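PDB 3OKG: restriction endonuclease S subunits, which probably acts as the DNA-recognition subunit of a type I restriction-modification system, partnering the M polypeptides in the methyltransferase. Local coordinates for residues 38-43 with 81-86; 49-54 with 111-116; 64-69 with 101-106; 87-92 with 118-123. One frame throughout, in Å; residues are numbered along the deposited sequence.

Contact 1: residues 38-43 with 81-86. With SO4 (sulfate ion), chain H; SO4 (sulfate ion), chain G.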
# COMPACT_ATOMS: atom_id res chain seq x y z
N THR A 38 -9.37 18.60 -34.73
CA THR A 38 -9.79 17.22 -34.61
C THR A 38 -11.20 17.13 -35.18
O THR A 38 -11.87 18.17 -35.34
CB THR A 38 -9.74 16.75 -33.12
OG1 THR A 38 -10.61 17.58 -32.33
CG2 THR A 38 -8.29 16.87 -32.59
N GLU A 39 -11.66 15.92 -35.48
CA GLU A 39 -12.95 15.74 -36.13
C GLU A 39 -13.81 14.73 -35.40
O GLU A 39 -13.32 13.98 -34.55
CB GLU A 39 -12.74 15.26 -37.57
CG GLU A 39 -12.15 16.30 -38.52
CD GLU A 39 -12.08 15.81 -39.97
OE1 GLU A 39 -13.01 15.11 -40.43
OE2 GLU A 39 -11.08 16.12 -40.67
N ARG A 40 -15.08 14.73 -35.76
CA ARG A 40 -16.04 13.79 -35.23
C ARG A 40 -16.59 12.92 -36.35
O ARG A 40 -16.48 13.25 -37.53
CB ARG A 40 -17.18 14.54 -34.59
CG ARG A 40 -16.73 15.43 -33.47
CD ARG A 40 -17.88 15.70 -32.57
NE ARG A 40 -17.47 16.43 -31.39
CZ ARG A 40 -18.20 16.50 -30.29
NH1 ARG A 40 -19.36 15.86 -30.24
NH2 ARG A 40 -17.77 17.20 -29.25
N ARG A 41 -17.18 11.80 -35.97
CA ARG A 41 -17.80 10.89 -36.91
C ARG A 41 -18.90 10.12 -36.18
O ARG A 41 -18.77 9.82 -34.99
CB ARG A 41 -16.77 9.93 -37.50
CG ARG A 41 -17.22 9.27 -38.79
CD ARG A 41 -16.65 7.88 -38.94
NE ARG A 41 -15.21 7.86 -38.78
CZ ARG A 41 -14.54 6.85 -38.22
NH1 ARG A 41 -15.20 5.77 -37.78
NH2 ARG A 41 -13.23 6.91 -38.10
N ASP A 42 -19.99 9.83 -36.88
CA ASP A 42 -21.10 9.09 -36.30
C ASP A 42 -21.04 7.67 -36.85
O ASP A 42 -21.40 7.44 -38.00
CB ASP A 42 -22.43 9.77 -36.65
CG ASP A 42 -23.61 9.08 -36.03
OD1 ASP A 42 -23.47 7.91 -35.59
OD2 ASP A 42 -24.69 9.70 -35.97
N PRO A 43 -20.55 6.72 -36.04
CA PRO A 43 -20.38 5.36 -36.58
C PRO A 43 -21.71 4.71 -36.94
O PRO A 43 -21.70 3.73 -37.69
CB PRO A 43 -19.75 4.59 -35.40
CG PRO A 43 -19.25 5.69 -34.42
CD PRO A 43 -20.21 6.81 -34.61
N ALA A 81 -19.96 8.11 -28.53
CA ALA A 81 -18.91 7.60 -29.39
C ALA A 81 -18.82 8.43 -30.67
O ALA A 81 -19.37 8.05 -31.70
CB ALA A 81 -19.13 6.09 -29.70
N ARG A 82 -18.12 9.57 -30.62
CA ARG A 82 -18.15 10.47 -31.77
C ARG A 82 -16.82 11.13 -32.15
O ARG A 82 -16.74 11.73 -33.22
CB ARG A 82 -19.23 11.55 -31.59
CG ARG A 82 -20.65 11.00 -31.48
CD ARG A 82 -21.24 10.51 -32.81
NE ARG A 82 -22.65 10.19 -32.64
CZ ARG A 82 -23.12 9.08 -32.07
NH1 ARG A 82 -22.29 8.13 -31.62
NH2 ARG A 82 -24.43 8.91 -31.95
N LYS A 83 -15.80 11.03 -31.31
CA LYS A 83 -14.54 11.74 -31.61
C LYS A 83 -13.56 10.79 -32.25
O LYS A 83 -13.27 9.75 -31.69
CB LYS A 83 -13.94 12.36 -30.34
CG LYS A 83 -14.72 13.58 -29.84
CD LYS A 83 -14.08 14.22 -28.60
CE LYS A 83 -14.82 15.52 -28.25
NZ LYS A 83 -14.22 16.20 -27.07
N VAL A 84 -13.04 11.18 -33.42
CA VAL A 84 -12.14 10.32 -34.17
C VAL A 84 -10.75 10.48 -33.57
O VAL A 84 -10.29 11.59 -33.38
CB VAL A 84 -12.06 10.75 -35.64
CG1 VAL A 84 -10.94 10.02 -36.34
CG2 VAL A 84 -13.39 10.52 -36.34
N ILE A 85 -10.11 9.38 -33.22
CA ILE A 85 -8.74 9.49 -32.72
C ILE A 85 -7.73 9.03 -33.76
O ILE A 85 -8.03 8.20 -34.63
CB ILE A 85 -8.54 8.72 -31.41
CG1 ILE A 85 -8.94 7.25 -31.57
CG2 ILE A 85 -9.37 9.38 -30.32
CD1 ILE A 85 -8.80 6.39 -30.27
N ARG A 86 -6.53 9.55 -33.63
CA ARG A 86 -5.43 9.21 -34.54
C ARG A 86 -4.21 8.78 -33.75
O ARG A 86 -4.03 9.18 -32.59
CB ARG A 86 -5.08 10.41 -35.43
CG ARG A 86 -6.23 10.88 -36.35
CD ARG A 86 -6.44 9.89 -37.50
NE ARG A 86 -7.60 10.27 -38.30
CZ ARG A 86 -8.16 9.50 -39.22
NH1 ARG A 86 -7.68 8.28 -39.47
NH2 ARG A 86 -9.22 9.94 -39.89
S SO4 H . -9.02 13.79 -39.04
O1 SO4 H . -9.52 13.96 -40.40
O2 SO4 H . -7.67 13.21 -39.10
O3 SO4 H . -8.97 15.09 -38.37
O4 SO4 H . -9.90 12.88 -38.30
S SO4 G . -20.35 17.26 -26.83
O1 SO4 G . -21.25 16.27 -27.43
O2 SO4 G . -18.97 17.01 -27.24
O3 SO4 G . -20.74 18.60 -27.28
O4 SO4 G . -20.41 17.16 -25.37
O HOH W 1 -11.60 14.06 -32.40
O HOH W 2 -9.93 13.79 -35.83

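Contact 2: residues 49-54 with 111-116. With SO4 (sulfate ion), chain I; SO4 (sulfate ion), chain D.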
# COMPACT_ATOMS: atom_id res chain seq x y z
N THR A 49 -20.56 -1.75 -39.84
CA THR A 49 -19.11 -1.63 -39.78
C THR A 49 -18.64 -1.58 -38.34
O THR A 49 -19.13 -0.79 -37.56
CB THR A 49 -18.66 -0.40 -40.54
OG1 THR A 49 -19.04 -0.54 -41.91
CG2 THR A 49 -17.15 -0.25 -40.46
N TYR A 50 -17.71 -2.45 -37.98
CA TYR A 50 -17.17 -2.44 -36.63
C TYR A 50 -16.24 -1.24 -36.46
O TYR A 50 -15.54 -0.87 -37.40
CB TYR A 50 -16.40 -3.74 -36.36
CG TYR A 50 -17.31 -4.86 -35.90
CD1 TYR A 50 -17.76 -4.91 -34.59
CD2 TYR A 50 -17.73 -5.86 -36.79
CE1 TYR A 50 -18.62 -5.94 -34.16
CE2 TYR A 50 -18.59 -6.90 -36.36
CZ TYR A 50 -19.02 -6.92 -35.05
OH TYR A 50 -19.86 -7.91 -34.62
N PHE A 51 -16.24 -0.64 -35.28
CA PHE A 51 -15.19 0.32 -34.93
C PHE A 51 -14.72 -0.00 -33.52
O PHE A 51 -15.41 -0.69 -32.77
CB PHE A 51 -15.73 1.76 -35.00
CG PHE A 51 -16.71 2.08 -33.93
CD1 PHE A 51 -16.34 2.84 -32.83
CD2 PHE A 51 -18.01 1.60 -34.00
CE1 PHE A 51 -17.24 3.13 -31.82
CE2 PHE A 51 -18.92 1.88 -33.00
CZ PHE A 51 -18.55 2.65 -31.90
N VAL A 52 -13.54 0.48 -33.15
CA VAL A 52 -13.06 0.26 -31.79
C VAL A 52 -13.34 1.50 -30.96
O VAL A 52 -13.03 2.62 -31.40
CB VAL A 52 -11.56 -0.06 -31.77
CG1 VAL A 52 -11.11 -0.27 -30.34
CG2 VAL A 52 -11.27 -1.32 -32.60
N TYR A 53 -13.94 1.33 -29.78
CA TYR A 53 -14.37 2.45 -28.96
C TYR A 53 -13.52 2.54 -27.70
O TYR A 53 -13.38 1.56 -26.97
CB TYR A 53 -15.82 2.27 -28.54
CG TYR A 53 -16.40 3.42 -27.77
CD1 TYR A 53 -16.12 4.73 -28.14
CD2 TYR A 53 -17.26 3.19 -26.71
CE1 TYR A 53 -16.65 5.79 -27.42
CE2 TYR A 53 -17.81 4.25 -26.01
CZ TYR A 53 -17.51 5.54 -26.38
OH TYR A 53 -18.06 6.59 -25.68
N VAL A 54 -12.97 3.73 -27.45
CA VAL A 54 -12.25 4.01 -26.21
C VAL A 54 -13.10 4.90 -25.28
O VAL A 54 -13.30 6.07 -25.54
CB VAL A 54 -10.90 4.72 -26.51
CG1 VAL A 54 -10.10 4.85 -25.23
CG2 VAL A 54 -10.09 3.95 -27.59
N GLY A 111 -7.77 6.12 -36.38
CA GLY A 111 -9.02 6.22 -37.09
C GLY A 111 -10.18 5.60 -36.34
O GLY A 111 -11.29 5.51 -36.86
N GLN A 112 -9.93 5.18 -35.10
CA GLN A 112 -11.00 4.66 -34.26
C GLN A 112 -11.68 5.80 -33.48
O GLN A 112 -11.54 6.95 -33.86
CB GLN A 112 -10.48 3.52 -33.38
CG GLN A 112 -9.77 2.44 -34.22
CD GLN A 112 -10.65 1.91 -35.37
OE1 GLN A 112 -10.16 1.59 -36.46
NE2 GLN A 112 -11.94 1.83 -35.12
N ILE A 113 -12.44 5.46 -32.45
CA ILE A 113 -13.35 6.43 -31.83
C ILE A 113 -13.16 6.47 -30.31
O ILE A 113 -13.03 5.43 -29.67
CB ILE A 113 -14.82 6.05 -32.12
CG1 ILE A 113 -15.09 6.03 -33.63
CG2 ILE A 113 -15.79 6.97 -31.40
CD1 ILE A 113 -14.97 7.40 -34.30
N CYS A 114 -13.16 7.68 -29.74
CA CYS A 114 -13.24 7.80 -28.30
C CYS A 114 -14.43 8.64 -27.88
O CYS A 114 -15.04 9.35 -28.69
CB CYS A 114 -11.95 8.38 -27.69
SG CYS A 114 -11.74 10.20 -27.96
N SER A 115 -14.74 8.54 -26.60
CA SER A 115 -15.87 9.23 -25.99
C SER A 115 -15.72 10.74 -26.15
O SER A 115 -14.60 11.26 -26.11
CB SER A 115 -15.94 8.89 -24.49
OG SER A 115 -16.96 9.64 -23.83
N THR A 116 -16.83 11.44 -26.33
CA THR A 116 -16.82 12.92 -26.29
C THR A 116 -16.37 13.42 -24.91
O THR A 116 -16.08 14.60 -24.73
CB THR A 116 -18.22 13.49 -26.56
OG1 THR A 116 -19.15 12.81 -25.71
CG2 THR A 116 -18.61 13.28 -28.02
S SO4 I . -22.20 -0.06 -43.70
O1 SO4 I . -21.70 -1.06 -44.64
O2 SO4 I . -21.74 1.25 -44.15
O3 SO4 I . -23.66 -0.08 -43.63
O4 SO4 I . -21.68 -0.36 -42.36
S SO4 D . -17.39 7.71 -20.82
O1 SO4 D . -18.21 8.38 -21.82
O2 SO4 D . -16.02 7.62 -21.33
O3 SO4 D . -17.36 8.50 -19.60
O4 SO4 D . -17.91 6.38 -20.57

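Contact 3: residues 64-69 with 101-106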
# COMPACT_ATOMS: atom_id res chain seq x y z
N GLY A 64 -1.74 5.37 -17.34
CA GLY A 64 -2.24 6.15 -18.45
C GLY A 64 -2.16 5.38 -19.75
O GLY A 64 -1.56 5.85 -20.71
N LYS A 65 -2.76 4.19 -19.78
CA LYS A 65 -2.64 3.36 -21.00
C LYS A 65 -4.03 2.87 -21.41
O LYS A 65 -4.85 2.55 -20.56
CB LYS A 65 -1.69 2.19 -20.77
CG LYS A 65 -1.45 1.30 -22.00
CD LYS A 65 -0.58 0.07 -21.61
CE LYS A 65 -0.17 -0.73 -22.82
NZ LYS A 65 0.58 0.09 -23.85
N ILE A 66 -4.31 2.86 -22.72
CA ILE A 66 -5.57 2.31 -23.18
C ILE A 66 -5.40 0.77 -23.16
O ILE A 66 -4.63 0.23 -23.94
CB ILE A 66 -5.88 2.76 -24.58
CG1 ILE A 66 -6.13 4.29 -24.62
CG2 ILE A 66 -7.15 2.05 -25.12
CD1 ILE A 66 -5.96 4.86 -26.00
N VAL A 67 -6.09 0.10 -22.25
CA VAL A 67 -5.89 -1.35 -22.12
C VAL A 67 -7.13 -2.18 -22.41
O VAL A 67 -7.00 -3.39 -22.61
CB VAL A 67 -5.35 -1.75 -20.71
CG1 VAL A 67 -3.98 -1.07 -20.43
CG2 VAL A 67 -6.37 -1.45 -19.64
N SER A 68 -8.31 -1.59 -22.39
CA SER A 68 -9.51 -2.41 -22.63
C SER A 68 -10.59 -1.73 -23.49
O SER A 68 -11.72 -1.54 -23.06
CB SER A 68 -10.08 -2.95 -21.33
OG SER A 68 -10.37 -1.90 -20.42
N PRO A 69 -10.23 -1.38 -24.72
CA PRO A 69 -11.23 -0.79 -25.61
C PRO A 69 -12.13 -1.91 -26.13
O PRO A 69 -11.74 -3.08 -26.05
CB PRO A 69 -10.38 -0.25 -26.74
CG PRO A 69 -9.22 -1.23 -26.81
CD PRO A 69 -8.90 -1.44 -25.35
N ASN A 101 -7.34 9.73 -16.05
CA ASN A 101 -7.76 8.96 -17.22
C ASN A 101 -7.25 9.66 -18.47
O ASN A 101 -7.96 10.39 -19.16
CB ASN A 101 -9.28 8.77 -17.21
CG ASN A 101 -9.70 7.80 -16.13
OD1 ASN A 101 -10.51 8.12 -15.27
ND2 ASN A 101 -9.09 6.61 -16.15
N ILE A 102 -5.97 9.44 -18.74
CA ILE A 102 -5.27 10.22 -19.75
C ILE A 102 -4.33 9.25 -20.42
O ILE A 102 -3.61 8.55 -19.72
CB ILE A 102 -4.42 11.31 -19.10
CG1 ILE A 102 -5.30 12.30 -18.30
CG2 ILE A 102 -3.56 12.04 -20.16
CD1 ILE A 102 -4.50 13.13 -17.30
N ALA A 103 -4.32 9.20 -21.75
CA ALA A 103 -3.58 8.12 -22.42
C ALA A 103 -3.13 8.53 -23.78
O ALA A 103 -3.70 9.44 -24.37
CB ALA A 103 -4.46 6.89 -22.53
N LEU A 104 -2.14 7.81 -24.30
CA LEU A 104 -1.60 8.06 -25.63
C LEU A 104 -2.16 7.02 -26.58
O LEU A 104 -2.16 5.84 -26.27
CB LEU A 104 -0.07 7.95 -25.61
CG LEU A 104 0.69 8.12 -26.93
CD1 LEU A 104 0.57 9.58 -27.43
CD2 LEU A 104 2.15 7.71 -26.74
N VAL A 105 -2.67 7.47 -27.71
CA VAL A 105 -3.34 6.56 -28.62
C VAL A 105 -2.28 5.83 -29.46
O VAL A 105 -1.48 6.48 -30.14
CB VAL A 105 -4.31 7.33 -29.55
CG1 VAL A 105 -4.92 6.38 -30.62
CG2 VAL A 105 -5.42 8.02 -28.72
N PRO A 106 -2.25 4.50 -29.39
CA PRO A 106 -1.26 3.71 -30.14
C PRO A 106 -1.60 3.71 -31.63
O PRO A 106 -2.68 4.18 -31.99
CB PRO A 106 -1.43 2.31 -29.56
CG PRO A 106 -2.84 2.26 -29.09
CD PRO A 106 -3.15 3.65 -28.59
O HOH W 3 -0.65 5.65 -23.07
O HOH W 4 -2.31 3.79 -24.49

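Contact 4: residues 87-92 with 118-123. With SO4 (sulfate ion), chain H.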
# COMPACT_ATOMS: atom_id res chain seq x y z
N SER A 87 -3.37 7.95 -34.37
CA SER A 87 -2.15 7.52 -33.72
C SER A 87 -1.41 8.72 -33.13
O SER A 87 -1.17 9.71 -33.83
CB SER A 87 -1.24 6.85 -34.77
OG SER A 87 -0.11 6.31 -34.12
N GLY A 88 -1.01 8.62 -31.87
CA GLY A 88 -0.25 9.70 -31.27
C GLY A 88 -1.10 10.75 -30.57
O GLY A 88 -0.54 11.64 -29.91
N ASP A 89 -2.42 10.69 -30.70
CA ASP A 89 -3.25 11.67 -29.98
C ASP A 89 -3.07 11.39 -28.49
O ASP A 89 -2.85 10.25 -28.09
CB ASP A 89 -4.75 11.51 -30.28
CG ASP A 89 -5.15 12.07 -31.63
OD1 ASP A 89 -4.36 12.78 -32.27
OD2 ASP A 89 -6.28 11.78 -32.06
N VAL A 90 -3.22 12.42 -27.67
CA VAL A 90 -3.41 12.23 -26.25
C VAL A 90 -4.88 12.43 -25.97
O VAL A 90 -5.47 13.41 -26.43
CB VAL A 90 -2.55 13.24 -25.45
CG1 VAL A 90 -2.89 13.17 -23.94
CG2 VAL A 90 -1.06 12.97 -25.70
N ILE A 91 -5.50 11.51 -25.22
CA ILE A 91 -6.88 11.74 -24.82
C ILE A 91 -6.92 12.00 -23.32
O ILE A 91 -6.29 11.30 -22.55
CB ILE A 91 -7.80 10.56 -25.21
CG1 ILE A 91 -7.20 9.24 -24.71
CG2 ILE A 91 -7.87 10.46 -26.73
CD1 ILE A 91 -8.15 8.02 -24.89
N PHE A 92 -7.67 13.01 -22.93
CA PHE A 92 -7.60 13.54 -21.57
C PHE A 92 -9.04 13.69 -21.06
O PHE A 92 -9.80 14.50 -21.60
CB PHE A 92 -6.94 14.93 -21.66
CG PHE A 92 -6.83 15.65 -20.34
CD1 PHE A 92 -5.62 15.68 -19.66
CD2 PHE A 92 -7.94 16.30 -19.80
CE1 PHE A 92 -5.51 16.35 -18.46
CE2 PHE A 92 -7.83 16.97 -18.59
CZ PHE A 92 -6.62 16.99 -17.92
N PHE A 118 -13.63 12.77 -23.63
CA PHE A 118 -12.20 13.09 -23.71
C PHE A 118 -11.94 14.32 -24.53
O PHE A 118 -12.47 14.49 -25.63
CB PHE A 118 -11.39 11.97 -24.40
CG PHE A 118 -11.34 10.67 -23.63
CD1 PHE A 118 -10.46 10.51 -22.56
CD2 PHE A 118 -12.11 9.57 -24.03
CE1 PHE A 118 -10.38 9.29 -21.86
CE2 PHE A 118 -12.03 8.34 -23.34
CZ PHE A 118 -11.15 8.19 -22.26
N CYS A 119 -11.04 15.15 -24.03
CA CYS A 119 -10.44 16.18 -24.86
C CYS A 119 -9.34 15.53 -25.72
O CYS A 119 -8.45 14.86 -25.19
CB CYS A 119 -9.81 17.26 -23.97
SG CYS A 119 -8.91 18.51 -24.89
N VAL A 120 -9.39 15.75 -27.04
CA VAL A 120 -8.42 15.08 -27.95
C VAL A 120 -7.30 16.07 -28.28
O VAL A 120 -7.54 17.12 -28.85
CB VAL A 120 -9.09 14.54 -29.24
CG1 VAL A 120 -8.04 13.90 -30.15
CG2 VAL A 120 -10.15 13.44 -28.91
N ILE A 121 -6.09 15.73 -27.87
CA ILE A 121 -4.94 16.61 -27.94
C ILE A 121 -3.99 16.03 -28.98
O ILE A 121 -3.26 15.08 -28.69
CB ILE A 121 -4.26 16.66 -26.55
CG1 ILE A 121 -5.15 17.42 -25.55
CG2 ILE A 121 -2.86 17.25 -26.64
CD1 ILE A 121 -4.88 17.02 -24.06
N ARG A 122 -4.02 16.61 -30.19
CA ARG A 122 -3.28 16.12 -31.34
C ARG A 122 -2.08 16.99 -31.62
O ARG A 122 -2.23 18.15 -32.03
CB ARG A 122 -4.20 16.11 -32.57
CG ARG A 122 -3.56 15.55 -33.86
CD ARG A 122 -4.65 15.18 -34.88
NE ARG A 122 -5.56 14.19 -34.29
CZ ARG A 122 -6.80 13.94 -34.72
NH1 ARG A 122 -7.28 14.60 -35.78
NH2 ARG A 122 -7.54 13.04 -34.10
N ALA A 123 -0.87 16.45 -31.40
CA ALA A 123 0.33 17.28 -31.45
C ALA A 123 0.54 17.82 -32.83
O ALA A 123 0.47 17.08 -33.81
CB ALA A 123 1.55 16.48 -31.04
S SO4 H . -9.02 13.79 -39.04
O1 SO4 H . -9.52 13.96 -40.40
O2 SO4 H . -7.67 13.21 -39.10
O3 SO4 H . -8.97 15.09 -38.37
O4 SO4 H . -9.90 12.88 -38.30
O HOH W 5 -0.63 14.37 -29.42

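Contact 1: residues 38-43 with 81-86
Arg41 N gives a hydrogen bond to Arg82 O at 2.8 Å, and Val84 N returns one to Glu39 O at 3.0 Å. These two bonds frame a single beta bridge, Arg40 with Lys83, which lays the loop 38-43 along strand 81-84, an outermost strand of the mixed sheet in the first DNA-specificity domain. Beside the bridge, Asp42 stacks its carboxylate over one face of the Arg82 guanidinium, the two planes 14° apart and OD1 above the centre. It is a long salt bridge, Asp42 OD1 to Arg82 NE 3.8 Å: charge meets charge, but no N-H points at the oxygen. The bend of Arg82 at chi2 (-75°) brings the group back along its own strand, where NH1 bonds to Ala81 O at 2.9 Å and also to Pro78 O, while Thr44 OG1 bonds to Asp42 OD1. A leucine in place of Arg82 would probably leave the Asp42 carboxylate without its stacked positive partner and Pro78 O without this donor. Further along, Val84 CG2 presses on Arg41 CB at 3.6 Å, and the guanidinium beyond reaches Gly111 O. Arg40 runs alongside Lys83, pointing the same way. The arginine turns its edge to a sulfate, whereas Lys83 NZ forms a salt bridge with Asp161. Glu39 O is gripped twice, because besides Val84 N it accepts a bond from a water at 2.8 Å, and that same water donates to Val84 O at 3.0 Å.

Contact 2: residues 49-54 with 111-116
Ile113 fits against Phe51, its CG1 3.5 Å from Phe51 CD1, with the two side chains crossing at about a right angle. This is the tight part of a parallel pairing between strands 50-54 and 113-115, the two inner strands of a mixed four-stranded sheet. Three backbone bonds hold it: Ile113 N to Val52 O at 3.1 Å, Val54 N to Ile113 O at 2.8 Å, and Ser115 N to Val54 O at 3.0 Å. Tyr53 shares a face with Ile113. With CG anti to the backbone N (chi1 -176°), its ring slants along the neighbouring strand until OH lies 3.3 Å from Ser115 CB. On the other face, Val54 and Cys114 meet through their CB atoms at 4.0 Å, and both lean on Ile91. Packing is looser at the partly exposed start, where the bent chain of Gln112, which with Gly111 forms a G1 bulge opposite Ile85, lies across Val52, CG to CB 3.9 Å. At the far end Ser115 OG donates to a sulfate O1 at 2.7 Å. An apolar strand pair thus ends in a cluster of donors, Ser115 OG, Ile56 N and Arg80 NH1, that suits an anion such as this sulfate, which probably came from the crystallisation liquor.

Contact 3: residues 64-69 with 101-106
Leu104 O accepts a hydrogen bond at 2.7 Å from a water that in turn takes the N-H of Ile66, its oxygen 2.8 Å from Ile66 N. A second water spans Gly64 O and Leu104 N, lying 2.9 Å from that nitrogen. The polar link between the two backbones is therefore made by water, with no direct hydrogen bond between them. Gly64 O also meets the CA-H of Ala103, CA to O 3.5 Å. The parts joined here are the small antiparallel hairpin of strands 59-60 and 65-66 and strand 102-104, an outermost strand of the three-stranded antiparallel sheet. Gly64 and Lys65 form a G1 beta bulge facing Asp60. The positive phi (75°) of Gly64 suits a glycine, and its CA comes within 3.0 Å of Ile102 O, so that a CB at this position would probably clash with that carbonyl. Apolar contact is carried by Ile66. Its CG1 branch, set opposite the carbonyl carbon by a chi1 of -66°, extends along segment 101-106: CG1 rests on Ala103 CB at 3.7 Å, and CD1 goes on to Pro106 CD at 4.0 Å, with Val105 CG2 a little farther off. Ile91 and Leu109 also touch Ile66, while Leu104 turns its side-chain end away to pack on helix 130-137. Ile102 points away from the hairpin and lies on Val90 and Phe92.

Contact 4: residues 87-92 with 118-123
Asp89 and Arg122 form a two-pronged salt bridge, Arg122 NE to Asp89 OD1 and Arg122 NH2 to Asp89 OD2, each 2.7 Å and nearly straight. Carboxylate and guanidinium are almost coplanar, 11° apart, and both oxygens are approached on their syn side. Arg122 folds at its third torsion (-58°), which presents the NE edge to the acid, while NH1 makes a weak bond to a sulfate. Were a methionine to stand here, the buried Asp89 carboxylate is likely to lose its charge partner and be freer to turn, held by little more than the backbone N-H of Arg86 on OD2. Backbone bonds zip strand 90-93 to strand 118-121 in an antiparallel ladder. Val90 with Ile121 and Phe92 with Cys119 are hydrogen-bonded pairs, the first with both bonds at 2.8 Å between Val90 N and Ile121 O and between Ile121 N and Val90 O; Ile91 with Val120 is the non-hydrogen-bonded pair between them. Beyond the Val90-Ile121 pair, one water gathers Gly88 O, Ile121 O and Ala123 N. Apolar contacts fill both faces. Ile91 CD1 sits over the Phe118 ring in a CH-pi contact, 3.9 Å from its centroid and 9° off the normal. On the other face Ile121 CD1 meets Phe92 CB at 3.8 Å and Val90 packs by Ile121, under helix 130-137. With two guanidinium N-H groups and a backbone N-H directed at it, the buried carboxylate of Asp89 is likely to stay ionised.

All four contacts belong to the first DNA-specificity domain, and together they join its two main sheets. Contacts 1 and 2, with centres about 7 Å apart, share the mixed sheet, in which strands 81-84 and 113-115 are neighbours. Contacts 3 and 4, about 10 Å between centres, meet on the antiparallel sheet, where Val105 and Gly88 pair through their backbones. The sheets face each other through Val54 CG1 and Ile91 CD1, 3.7 Å apart. Lys83 NZ reaches Phe118 O at 2.8 Å, tying contact 1 to contact 4, and one sulfate, probably from the crystallisation liquor, is met by weak bonds from Arg86 in contact 1 and Arg122 in contact 4.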